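PDB 6BZN: halogenase PltM from Pseudomonas fluorescens, which halogenates phenolic substrates as a flavin-dependent enzyme, acting as a chlorinase, brominase or iodinase. Local coordinates for residues Val400-Glu405 against Gln473-Met478; Val419-Ser424 against Leu509-Ile514; Ala453-Phe456 against Leu462-Pro465; Gly458-Ser461 against Ala466-Ser469. All coordinates share one frame; numbering follows the deposited sequence.

Contact 1: Val400-Glu405 against Gln473-Met478; sequences VSCSYE and QSCQVM
Cys402 and Glu405 on helix 383-406 meet Cys475 and Met478 on helix 465-483 at a buried helix-helix crossing. The local axes approach to 9.5 Å, with a crossing angle of 48°. Each helix uses residues three apart in sequence, and Cys402 lies closest to Met478 in backbone terms, CA to CA 5.6 Å. No hydrogen bond joins the two segments, so the evidence is for van der Waals packing alone. The thiol of Cys402 points into the other helix: its SG rests against Cys475 CB at 3.6 Å and against Met478 CB at 3.7 Å, fitting between these two residues. Cys475 SG is 3.8 Å from Cys402 SG, too far for a disulfide, so two thiols simply lie in contact. Met478 folds rather than extends, bent at both chi2 and chi3 (-54° and -60°), which carries its methyl CE back over the partner helix to 3.6 Å from Cys402 O. The same methyl lies 3.7 Å from Glu405 CG, so it meets the aliphatic part of the glutamate. Trp416 of helix 410-441 touches both Cys402 and Met478, adding a third helix to the packing, while Thr491 of helix 488-502 also touches Met478. Small sulfur-bearing side chains at the point of approach, with a folded methionine beside them, make this largely apolar packing within the helical C-terminal part of the chain.

Contact 2: Val419-Ser424 against Leu509-Ile514; sequences VWLSGS and LGYSRI
Tyr511, in a type I beta turn near the C terminus, packs its ring on Leu421 and Ser422 of helix 410-441. The turn, from Gly510 to Arg513, is closed by the bond from Arg513 N to Gly510 O, 3.2 Å. Over one face of the ring sits Ser422 CB, 3.7 Å from the Tyr511 ring centroid and only 12° off the ring normal, a CH-pi contact nearly centred on the ring. Leu509 CB lies over the opposite face, displaced toward the rim, so residues of both segments sandwich the ring. Leu421 arrives differently: its CD2 is close to the ring plane, at the edge, 3.9 Å from Tyr511 CE1. The phenol oxygen is tied by a water that lies 2.9 Å from Tyr511 OH and donates to Ser422 O at 2.9 Å; Asn425 ND2 also bonds this hydroxyl. With Ser422 OG between the backbone N and the carbonyl carbon (chi1 60°), the hydroxyl turns to Arg418 O and leaves CB over the ring. With an alanine here instead of Tyr511, Ser422 CB would probably face a gap, and the water and Asn425 would lose their phenol partner. Arg418 NH1 binds Tyr511 O, securing the turn's backbone to helix 410-441. Ile499 of helix 488-502 and Leu506 also touch the tyrosine, while Tyr467 and Leu470 of helix 465-483 pack on Ser422, so the C-terminal segment closes over helix 410-441 beside both.

Contact 3: Ala453-Phe456 against Leu462-Pro465; sequences AVRF and LDSP
Arg455 and Asp463 carry the polar part of this contact through a salt bridge and a backbone bond that share one oxygen. Asp463 OD1 accepts from Arg455 N at 2.8 Å, on its anti side, and from Arg455 NE at 3.0 Å in an almost straight bond of 174°. This second donor comes from above the carboxylate plane, although OD1 itself lies in the guanidinium plane; the two flat groups are turned 52° apart, not coplanar. A bend at chi3 (-68°) folds the arginine back so that NE reaches the oxygen already held by its own backbone NH. The other oxygen adds a weak bond, Arg455 NH2 to Asp463 OD2 at 3.2 Å. A leucine in place of Asp463 would probably leave Arg455 N and the guanidinium without their shared acceptor, and the arginine freer to swing away. Between the backbones, Phe456 N donates to Leu462 O at 2.9 Å, tying the two parts of the loop together.

Apolar packing flanks these bonds. Pro465 lies over one guanidinium face, with its CG 3.7 Å from Arg455 NH1, and CG also meets the Phe456 ring at its edge, 4.0 Å from CE2. Val454 CG1 packs more loosely on Leu462 CB, at 4.3 Å.

Phe430 of helix 410-441 touches Val454 and Asp463, so this loop after helix 444-452 folds back on itself against helix 410-441, just where helix 465-483 begins with Ser464 at its N-cap, OG bonded to Tyr467 N.

Contact 4: Gly458-Ser461 against Ala466-Ser469; sequences GCLS and AYES
Cys459 is the first residue to meet helix 465-483: its CB lies against the carboxylate of Glu468, 3.3 Å from OE2. Leu460 reaches the same carboxylate indirectly. A water accepts from Leu460 N at 2.9 Å and donates to Glu468 OE1 at 2.6 Å, so the oxygen not used by the serine is engaged as well. The side chain of Leu460 crosses that of Tyr467 at a slant, with CB 4.0 Å from Tyr467 CE2 and CD1 3.4 Å from Tyr467 OH; that hydroxyl is bonded to Val419 O of helix 410-441. Ser461 carries the direct bonds. Its N donates to Glu468 OE2 at 3.0 Å with an angle of 152°, nearly in line with the C-O bond, and its OG donates to the anti lone pair of the same OE2, at 2.6 Å. Two bonds from one residue therefore converge on a single oxygen, which fixes the carboxylate's position. Glu468 gets there by a bend at chi2 (-53°), curling its chain back toward the loop. Ser461 CB packs on the tyrosine, and Ser461 OG also accepts from Ser464 N, the N-cap residue of the helix. Through direct and water-mediated bonds, a glutamate in the first turns of the helix holds the backbone amides of Leu460 and Ser461. Its negative charge there would probably suit the positive end of the helix dipole. The helix start thus combines a serine N-cap, Ser464 OG bonded to Tyr467 N, with Glu468 binding the loop that precedes it.

In the fold
Following the chain from the N terminus, residues 400-405 on helix 383-406 open contact 1 and residues 419-424 on helix 410-441 open contact 2. The loop after helix 444-452 then gives 453-456, 458-461 and 462-465. Contact 3 closes within that loop, ending at the first residue of helix 465-483, and contact 4 closes on 466-469 in the helix, so the two interleave. Both nest within the longer loops of contacts 1 and 2. Contact 1 closes at 473-478, farther along helix 465-483, and contact 2 at 509-514 in the C-terminal tail, so these two cross. Gly423 packs on the Tyr467 ring to join contacts 2 and 4, and Ser474 packs on Val419 to join contacts 1 and 2, tying the C-terminal helices together.

Contact 1: Val400-Glu405 against Gln473-Met478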
loop_
_atom_site.group_PDB
_atom_site.type_symbol
_atom_site.label_atom_id
_atom_site.label_comp_id
_atom_site.label_asym_id
_atom_site.label_seq_id
_atom_site.Cartn_x
_atom_site.Cartn_y
_atom_site.Cartn_z
ATOM N N VAL A 400 5.312 -9.466 -5.282
ATOM C CA VAL A 400 4.046 -10.112 -5.019
ATOM C C VAL A 400 3.945 -11.425 -5.792
ATOM O O VAL A 400 3.558 -12.431 -5.217
ATOM C CB VAL A 400 2.843 -9.182 -5.312
ATOM C CG1 VAL A 400 1.537 -9.962 -5.324
ATOM C CG2 VAL A 400 2.781 -8.075 -4.272
ATOM N N SER A 401 4.293 -11.425 -7.074
ATOM C CA SER A 401 4.237 -12.656 -7.860
ATOM C C SER A 401 5.116 -13.743 -7.235
ATOM O O SER A 401 4.688 -14.888 -7.081
ATOM C CB SER A 401 4.616 -12.420 -9.325
ATOM O OG SER A 401 5.944 -11.937 -9.465
ATOM N N CYS A 402 6.334 -13.386 -6.843
ATOM C CA CYS A 402 7.222 -14.364 -6.186
ATOM C C CYS A 402 6.662 -14.827 -4.829
ATOM O O CYS A 402 6.828 -15.990 -4.463
ATOM C CB CYS A 402 8.637 -13.804 -6.055
ATOM S SG CYS A 402 9.437 -13.569 -7.668
ATOM N N SER A 403 5.984 -13.937 -4.102
ATOM C CA SER A 403 5.347 -14.302 -2.848
ATOM C C SER A 403 4.226 -15.324 -3.041
ATOM O O SER A 403 4.135 -16.288 -2.293
ATOM C CB SER A 403 4.792 -13.067 -2.140
ATOM O OG SER A 403 5.831 -12.188 -1.772
ATOM N N TYR A 404 3.369 -15.098 -4.032
ATOM C CA TYR A 404 2.287 -16.044 -4.311
ATOM C C TYR A 404 2.840 -17.457 -4.637
ATOM O O TYR A 404 2.213 -18.447 -4.309
ATOM C CB TYR A 404 1.391 -15.550 -5.444
ATOM C CG TYR A 404 0.208 -14.685 -5.031
ATOM C CD1 TYR A 404 0.350 -13.321 -4.814
ATOM C CD2 TYR A 404 -1.070 -15.230 -4.892
ATOM C CE1 TYR A 404 -0.744 -12.529 -4.477
ATOM C CE2 TYR A 404 -2.159 -14.440 -4.553
ATOM C CZ TYR A 404 -1.996 -13.084 -4.351
ATOM O OH TYR A 404 -3.096 -12.292 -4.027
ATOM N N GLU A 405 4.002 -17.539 -5.282
ATOM C CA GLU A 405 4.636 -18.842 -5.524
ATOM C C GLU A 405 5.152 -19.434 -4.207
ATOM O O GLU A 405 5.014 -20.634 -3.967
ATOM C CB GLU A 405 5.771 -18.713 -6.530
ATOM C CG GLU A 405 6.459 -20.026 -6.892
ATOM C CD GLU A 405 5.565 -21.021 -7.617
ATOM O OE1 GLU A 405 4.544 -20.630 -8.230
ATOM O OE2 GLU A 405 5.912 -22.221 -7.582
ATOM N N GLN A 473 18.174 -11.666 -7.525
ATOM C CA GLN A 473 18.516 -13.091 -7.582
ATOM C C GLN A 473 17.467 -13.994 -6.925
ATOM O O GLN A 473 17.157 -15.067 -7.444
ATOM C CB GLN A 473 19.899 -13.338 -6.981
ATOM C CG GLN A 473 21.019 -12.696 -7.781
ATOM C CD GLN A 473 22.383 -12.977 -7.171
ATOM O OE1 GLN A 473 23.014 -12.098 -6.584
ATOM N NE2 GLN A 473 22.822 -14.208 -7.276
ATOM N N SER A 474 16.904 -13.551 -5.801
ATOM C CA SER A 474 15.823 -14.297 -5.147
ATOM C C SER A 474 14.562 -14.410 -6.006
ATOM O O SER A 474 13.946 -15.474 -6.036
ATOM C CB SER A 474 15.476 -13.676 -3.790
ATOM O OG SER A 474 16.609 -13.692 -2.948
ATOM N N CYS A 475 14.177 -13.324 -6.685
ATOM C CA CYS A 475 13.035 -13.368 -7.610
ATOM C C CYS A 475 13.299 -14.302 -8.791
ATOM O O CYS A 475 12.396 -15.031 -9.199
ATOM C CB CYS A 475 12.658 -11.971 -8.113
ATOM S SG CYS A 475 11.957 -10.920 -6.822
ATOM N N GLN A 476 14.529 -14.291 -9.312
ATOM C CA GLN A 476 14.950 -15.227 -10.377
ATOM C C GLN A 476 14.786 -16.671 -9.921
ATOM O O GLN A 476 14.271 -17.490 -10.683
ATOM C CB GLN A 476 16.408 -14.997 -10.815
ATOM C CG GLN A 476 16.625 -13.735 -11.626
ATOM C CD GLN A 476 18.094 -13.310 -11.758
ATOM O OE1 GLN A 476 19.016 -14.011 -11.317
ATOM N NE2 GLN A 476 18.314 -12.144 -12.376
ATOM N N VAL A 477 15.207 -16.966 -8.682
ATOM C CA VAL A 477 15.041 -18.303 -8.097
ATOM C C VAL A 477 13.561 -18.687 -8.061
ATOM O O VAL A 477 13.201 -19.801 -8.476
ATOM C CB VAL A 477 15.664 -18.434 -6.672
ATOM C CG1 VAL A 477 15.205 -19.711 -5.979
ATOM C CG2 VAL A 477 17.187 -18.389 -6.739
ATOM N N MET A 478 12.712 -17.774 -7.578
ATOM C CA MET A 478 11.271 -18.053 -7.492
ATOM C C MET A 478 10.586 -18.221 -8.844
ATOM O O MET A 478 9.758 -19.116 -8.993
ATOM C CB MET A 478 10.544 -16.975 -6.690
ATOM C CG MET A 478 10.941 -16.907 -5.224
ATOM S SD MET A 478 10.803 -18.473 -4.329
ATOM C CE MET A 478 9.065 -18.836 -4.501
#

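Contact 2: Val419-Ser424 against Leu509-Ile514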
loop_
_atom_site.group_PDB
_atom_site.type_symbol
_atom_site.label_atom_id
_atom_site.label_comp_id
_atom_site.label_asym_id
_atom_site.label_seq_id
_atom_site.Cartn_x
_atom_site.Cartn_y
_atom_site.Cartn_z
ATOM N N VAL A 419 13.492 -12.139 2.562
ATOM C CA VAL A 419 13.869 -11.299 1.410
ATOM C C VAL A 419 13.057 -9.992 1.440
ATOM O O VAL A 419 13.622 -8.892 1.402
ATOM C CB VAL A 419 13.700 -12.065 0.075
ATOM C CG1 VAL A 419 13.972 -11.174 -1.134
ATOM C CG2 VAL A 419 14.623 -13.276 0.044
ATOM N N TRP A 420 11.745 -10.110 1.578
ATOM C CA TRP A 420 10.885 -8.937 1.790
ATOM C C TRP A 420 11.302 -8.145 3.042
ATOM O O TRP A 420 11.474 -6.925 2.994
ATOM C CB TRP A 420 9.413 -9.349 1.917
ATOM C CG TRP A 420 8.579 -8.287 2.573
ATOM C CD1 TRP A 420 8.150 -7.120 2.011
ATOM C CD2 TRP A 420 8.112 -8.279 3.916
ATOM N NE1 TRP A 420 7.444 -6.384 2.929
ATOM C CE2 TRP A 420 7.406 -7.073 4.108
ATOM C CE3 TRP A 420 8.222 -9.183 4.991
ATOM C CZ2 TRP A 420 6.810 -6.741 5.324
ATOM C CZ3 TRP A 420 7.625 -8.859 6.192
ATOM C CH2 TRP A 420 6.933 -7.643 6.357
ATOM N N LEU A 421 11.448 -8.842 4.167
ATOM C CA LEU A 421 11.683 -8.153 5.432
ATOM C C LEU A 421 12.968 -7.342 5.421
ATOM O O LEU A 421 12.957 -6.200 5.816
ATOM C CB LEU A 421 11.698 -9.133 6.597
ATOM C CG LEU A 421 11.790 -8.506 7.990
ATOM C CD1 LEU A 421 10.522 -7.754 8.338
ATOM C CD2 LEU A 421 12.058 -9.579 9.032
ATOM N N SER A 422 14.073 -7.952 4.989
ATOM C CA SER A 422 15.356 -7.274 4.954
ATOM C C SER A 422 15.321 -6.029 4.067
ATOM O O SER A 422 15.883 -4.996 4.436
ATOM C CB SER A 422 16.494 -8.223 4.531
ATOM O OG SER A 422 16.305 -8.799 3.234
ATOM N N GLY A 423 14.644 -6.117 2.932
ATOM C CA GLY A 423 14.488 -4.975 2.047
ATOM C C GLY A 423 13.657 -3.865 2.643
ATOM O O GLY A 423 14.067 -2.701 2.645
ATOM N N SER A 424 12.485 -4.229 3.159
ATOM C CA SER A 424 11.629 -3.266 3.835
ATOM C C SER A 424 12.346 -2.583 5.004
ATOM O O SER A 424 12.230 -1.373 5.193
ATOM C CB SER A 424 10.351 -3.943 4.327
ATOM O OG SER A 424 9.573 -3.021 5.070
ATOM N N LEU A 509 20.031 -8.392 11.779
ATOM C CA LEU A 509 18.866 -8.997 12.448
ATOM C C LEU A 509 18.881 -10.522 12.454
ATOM O O LEU A 509 18.031 -11.132 13.085
ATOM C CB LEU A 509 17.550 -8.490 11.837
ATOM C CG LEU A 509 17.006 -7.191 12.446
ATOM C CD1 LEU A 509 18.000 -6.058 12.407
ATOM C CD2 LEU A 509 15.699 -6.767 11.796
ATOM N N GLY A 510 19.837 -11.147 11.774
ATOM C CA GLY A 510 19.885 -12.608 11.764
ATOM C C GLY A 510 18.842 -13.214 10.838
ATOM O O GLY A 510 18.174 -14.187 11.182
ATOM N N TYR A 511 18.738 -12.645 9.643
ATOM C CA TYR A 511 17.786 -13.111 8.636
ATOM C C TYR A 511 18.042 -14.544 8.182
ATOM O O TYR A 511 17.108 -15.224 7.786
ATOM C CB TYR A 511 17.805 -12.206 7.409
ATOM C CG TYR A 511 17.459 -10.777 7.685
ATOM C CD1 TYR A 511 16.143 -10.393 7.971
ATOM C CD2 TYR A 511 18.436 -9.792 7.639
ATOM C CE1 TYR A 511 15.829 -9.066 8.217
ATOM C CE2 TYR A 511 18.125 -8.472 7.865
ATOM C CZ TYR A 511 16.825 -8.113 8.157
ATOM O OH TYR A 511 16.570 -6.784 8.377
ATOM N N SER A 512 19.290 -15.015 8.236
ATOM C CA SER A 512 19.579 -16.394 7.810
ATOM C C SER A 512 19.253 -17.469 8.860
ATOM O O SER A 512 19.355 -18.664 8.564
ATOM C CB SER A 512 21.035 -16.537 7.395
ATOM O OG SER A 512 21.879 -16.384 8.521
ATOM N N ARG A 513 18.876 -17.064 10.070
ATOM C CA ARG A 513 18.468 -18.028 11.100
ATOM C C ARG A 513 17.022 -18.438 10.927
ATOM O O ARG A 513 16.114 -17.861 11.544
ATOM C CB ARG A 513 18.712 -17.469 12.495
ATOM C CG ARG A 513 20.175 -17.165 12.715
ATOM C CD ARG A 513 20.564 -17.210 14.184
ATOM N NE ARG A 513 21.984 -17.509 14.344
ATOM C CZ ARG A 513 22.594 -17.713 15.511
ATOM N NH1 ARG A 513 23.897 -17.983 15.529
ATOM N NH2 ARG A 513 21.920 -17.649 16.659
ATOM N N ILE A 514 16.833 -19.472 10.108
ATOM C CA ILE A 514 15.502 -19.895 9.653
ATOM C C ILE A 514 14.633 -20.464 10.783
ATOM O O ILE A 514 13.401 -20.378 10.723
ATOM C CB ILE A 514 15.613 -20.905 8.472
ATOM C CG1 ILE A 514 16.457 -20.330 7.328
ATOM C CG2 ILE A 514 14.246 -21.307 7.934
ATOM C CD1 ILE A 514 16.061 -18.937 6.869
HETATM O O HOH W 1 18.076 -5.332 6.361
#

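Contact 3: Ala453-Phe456 against Leu462-Pro465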
loop_
_atom_site.group_PDB
_atom_site.type_symbol
_atom_site.label_atom_id
_atom_site.label_comp_id
_atom_site.label_asym_id
_atom_site.label_seq_id
_atom_site.Cartn_x
_atom_site.Cartn_y
_atom_site.Cartn_z
ATOM N N ALA A 453 18.077 11.412 -5.442
ATOM C CA ALA A 453 19.388 10.826 -5.747
ATOM C C ALA A 453 19.539 9.351 -5.354
ATOM O O ALA A 453 20.596 8.758 -5.593
ATOM C CB ALA A 453 20.483 11.658 -5.096
ATOM N N VAL A 454 18.508 8.722 -4.784
ATOM C CA VAL A 454 18.645 7.318 -4.399
ATOM C C VAL A 454 18.947 6.472 -5.639
ATOM O O VAL A 454 18.456 6.761 -6.736
ATOM C CB VAL A 454 17.398 6.758 -3.672
ATOM C CG1 VAL A 454 17.113 7.549 -2.397
ATOM C CG2 VAL A 454 16.194 6.708 -4.611
ATOM N N ARG A 455 19.760 5.438 -5.466
ATOM C CA ARG A 455 20.196 4.643 -6.618
ATOM C C ARG A 455 19.115 3.730 -7.190
ATOM O O ARG A 455 19.204 3.379 -8.359
ATOM C CB ARG A 455 21.455 3.824 -6.297
ATOM C CG ARG A 455 22.719 4.669 -6.362
ATOM C CD ARG A 455 23.900 3.996 -5.685
ATOM N NE ARG A 455 23.732 3.903 -4.236
ATOM C CZ ARG A 455 24.648 3.439 -3.381
ATOM N NH1 ARG A 455 25.836 3.022 -3.809
ATOM N NH2 ARG A 455 24.390 3.419 -2.080
ATOM N N PHE A 456 18.124 3.345 -6.375
ATOM C CA PHE A 456 17.076 2.399 -6.790
ATOM C C PHE A 456 15.682 2.917 -6.403
ATOM O O PHE A 456 14.979 2.311 -5.587
ATOM C CB PHE A 456 17.344 1.030 -6.172
ATOM C CG PHE A 456 18.742 0.538 -6.403
ATOM C CD1 PHE A 456 19.084 -0.078 -7.600
ATOM C CD2 PHE A 456 19.718 0.709 -5.431
ATOM C CE1 PHE A 456 20.387 -0.521 -7.823
ATOM C CE2 PHE A 456 21.019 0.269 -5.644
ATOM C CZ PHE A 456 21.354 -0.340 -6.842
ATOM N N LEU A 462 15.504 1.278 -1.478
ATOM C CA LEU A 462 15.788 2.603 -2.045
ATOM C C LEU A 462 17.223 2.818 -2.528
ATOM O O LEU A 462 17.416 3.390 -3.599
ATOM C CB LEU A 462 15.408 3.762 -1.120
ATOM C CG LEU A 462 13.909 4.004 -0.877
ATOM C CD1 LEU A 462 13.447 3.323 0.401
ATOM C CD2 LEU A 462 13.628 5.499 -0.774
ATOM N N ASP A 463 18.219 2.403 -1.746
ATOM C CA ASP A 463 19.603 2.787 -2.029
ATOM C C ASP A 463 20.702 1.743 -1.750
ATOM O O ASP A 463 21.882 2.102 -1.770
ATOM C CB ASP A 463 19.912 4.073 -1.269
ATOM C CG ASP A 463 21.085 4.851 -1.869
ATOM O OD1 ASP A 463 21.162 5.021 -3.101
ATOM O OD2 ASP A 463 21.951 5.277 -1.099
ATOM N N SER A 464 20.351 0.473 -1.540
ATOM C CA SER A 464 21.355 -0.561 -1.205
ATOM C C SER A 464 21.664 -1.490 -2.389
ATOM O O SER A 464 20.849 -2.351 -2.712
ATOM C CB SER A 464 20.862 -1.412 -0.038
ATOM O OG SER A 464 21.702 -2.549 0.150
ATOM N N PRO A 465 22.844 -1.343 -3.033
ATOM C CA PRO A 465 23.113 -2.279 -4.134
ATOM C C PRO A 465 23.156 -3.756 -3.692
ATOM O O PRO A 465 22.722 -4.634 -4.436
ATOM C CB PRO A 465 24.473 -1.821 -4.682
ATOM C CG PRO A 465 24.658 -0.431 -4.188
ATOM C CD PRO A 465 23.896 -0.315 -2.903
HETATM O O HOH W 2 21.871 7.981 -2.464
#

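Contact 4: Gly458-Ser461 against Ala466-Ser469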
loop_
_atom_site.group_PDB
_atom_site.type_symbol
_atom_site.label_atom_id
_atom_site.label_comp_id
_atom_site.label_asym_id
_atom_site.label_seq_id
_atom_site.Cartn_x
_atom_site.Cartn_y
_atom_site.Cartn_z
ATOM N N GLY A 458 11.910 3.295 -6.182
ATOM C CA GLY A 458 10.855 2.297 -6.383
ATOM C C GLY A 458 11.191 0.914 -5.845
ATOM O O GLY A 458 10.331 0.059 -5.794
ATOM N N CYS A 459 12.436 0.687 -5.453
ATOM C CA CYS A 459 12.857 -0.608 -4.936
ATOM C C CYS A 459 12.803 -0.591 -3.413
ATOM O O CYS A 459 12.886 0.478 -2.799
ATOM C CB CYS A 459 14.252 -0.949 -5.459
ATOM S SG CYS A 459 14.307 -0.959 -7.278
ATOM N N LEU A 460 12.691 -1.771 -2.810
ATOM C CA LEU A 460 12.408 -1.874 -1.379
ATOM C C LEU A 460 13.441 -1.187 -0.481
ATOM O O LEU A 460 13.072 -0.567 0.520
ATOM C CB LEU A 460 12.258 -3.335 -0.955
ATOM C CG LEU A 460 11.123 -4.152 -1.588
ATOM C CD1 LEU A 460 11.150 -5.549 -0.999
ATOM C CD2 LEU A 460 9.766 -3.516 -1.354
ATOM N N SER A 461 14.716 -1.294 -0.842
ATOM C CA SER A 461 15.804 -0.677 -0.053
ATOM C C SER A 461 16.021 0.794 -0.351
ATOM O O SER A 461 16.718 1.464 0.408
ATOM C CB SER A 461 17.134 -1.391 -0.302
ATOM O OG SER A 461 17.708 -0.957 -1.537
ATOM N N ALA A 466 23.651 -4.030 -2.492
ATOM C CA ALA A 466 23.682 -5.398 -1.987
ATOM C C ALA A 466 22.270 -5.969 -1.826
ATOM O O ALA A 466 22.000 -7.101 -2.261
ATOM C CB ALA A 466 24.444 -5.483 -0.672
ATOM N N TYR A 467 21.361 -5.191 -1.238
ATOM C CA TYR A 467 19.988 -5.681 -1.094
ATOM C C TYR A 467 19.350 -5.927 -2.461
ATOM O O TYR A 467 18.718 -6.959 -2.675
ATOM C CB TYR A 467 19.058 -4.770 -0.258
ATOM C CG TYR A 467 17.692 -5.384 -0.309
ATOM C CD1 TYR A 467 17.419 -6.542 0.407
ATOM C CD2 TYR A 467 16.736 -4.938 -1.217
ATOM C CE1 TYR A 467 16.201 -7.190 0.289
ATOM C CE2 TYR A 467 15.517 -5.587 -1.352
ATOM C CZ TYR A 467 15.250 -6.704 -0.589
ATOM O OH TYR A 467 14.049 -7.363 -0.693
ATOM N N GLU A 468 19.510 -4.997 -3.389
ATOM C CA GLU A 468 18.846 -5.143 -4.681
ATOM C C GLU A 468 19.399 -6.319 -5.482
ATOM O O GLU A 468 18.682 -6.924 -6.277
ATOM C CB GLU A 468 18.855 -3.823 -5.445
ATOM C CG GLU A 468 18.161 -2.673 -4.703
ATOM C CD GLU A 468 16.720 -2.964 -4.233
ATOM O OE1 GLU A 468 16.037 -3.827 -4.824
ATOM O OE2 GLU A 468 16.247 -2.298 -3.275
ATOM N N SER A 469 20.665 -6.662 -5.238
ATOM C CA SER A 469 21.246 -7.916 -5.737
ATOM C C SER A 469 20.536 -9.147 -5.142
ATOM O O SER A 469 20.188 -10.097 -5.873
ATOM C CB SER A 469 22.753 -7.962 -5.426
ATOM O OG SER A 469 23.290 -9.243 -5.722
HETATM O O HOH W 3 13.520 -4.197 -4.226
#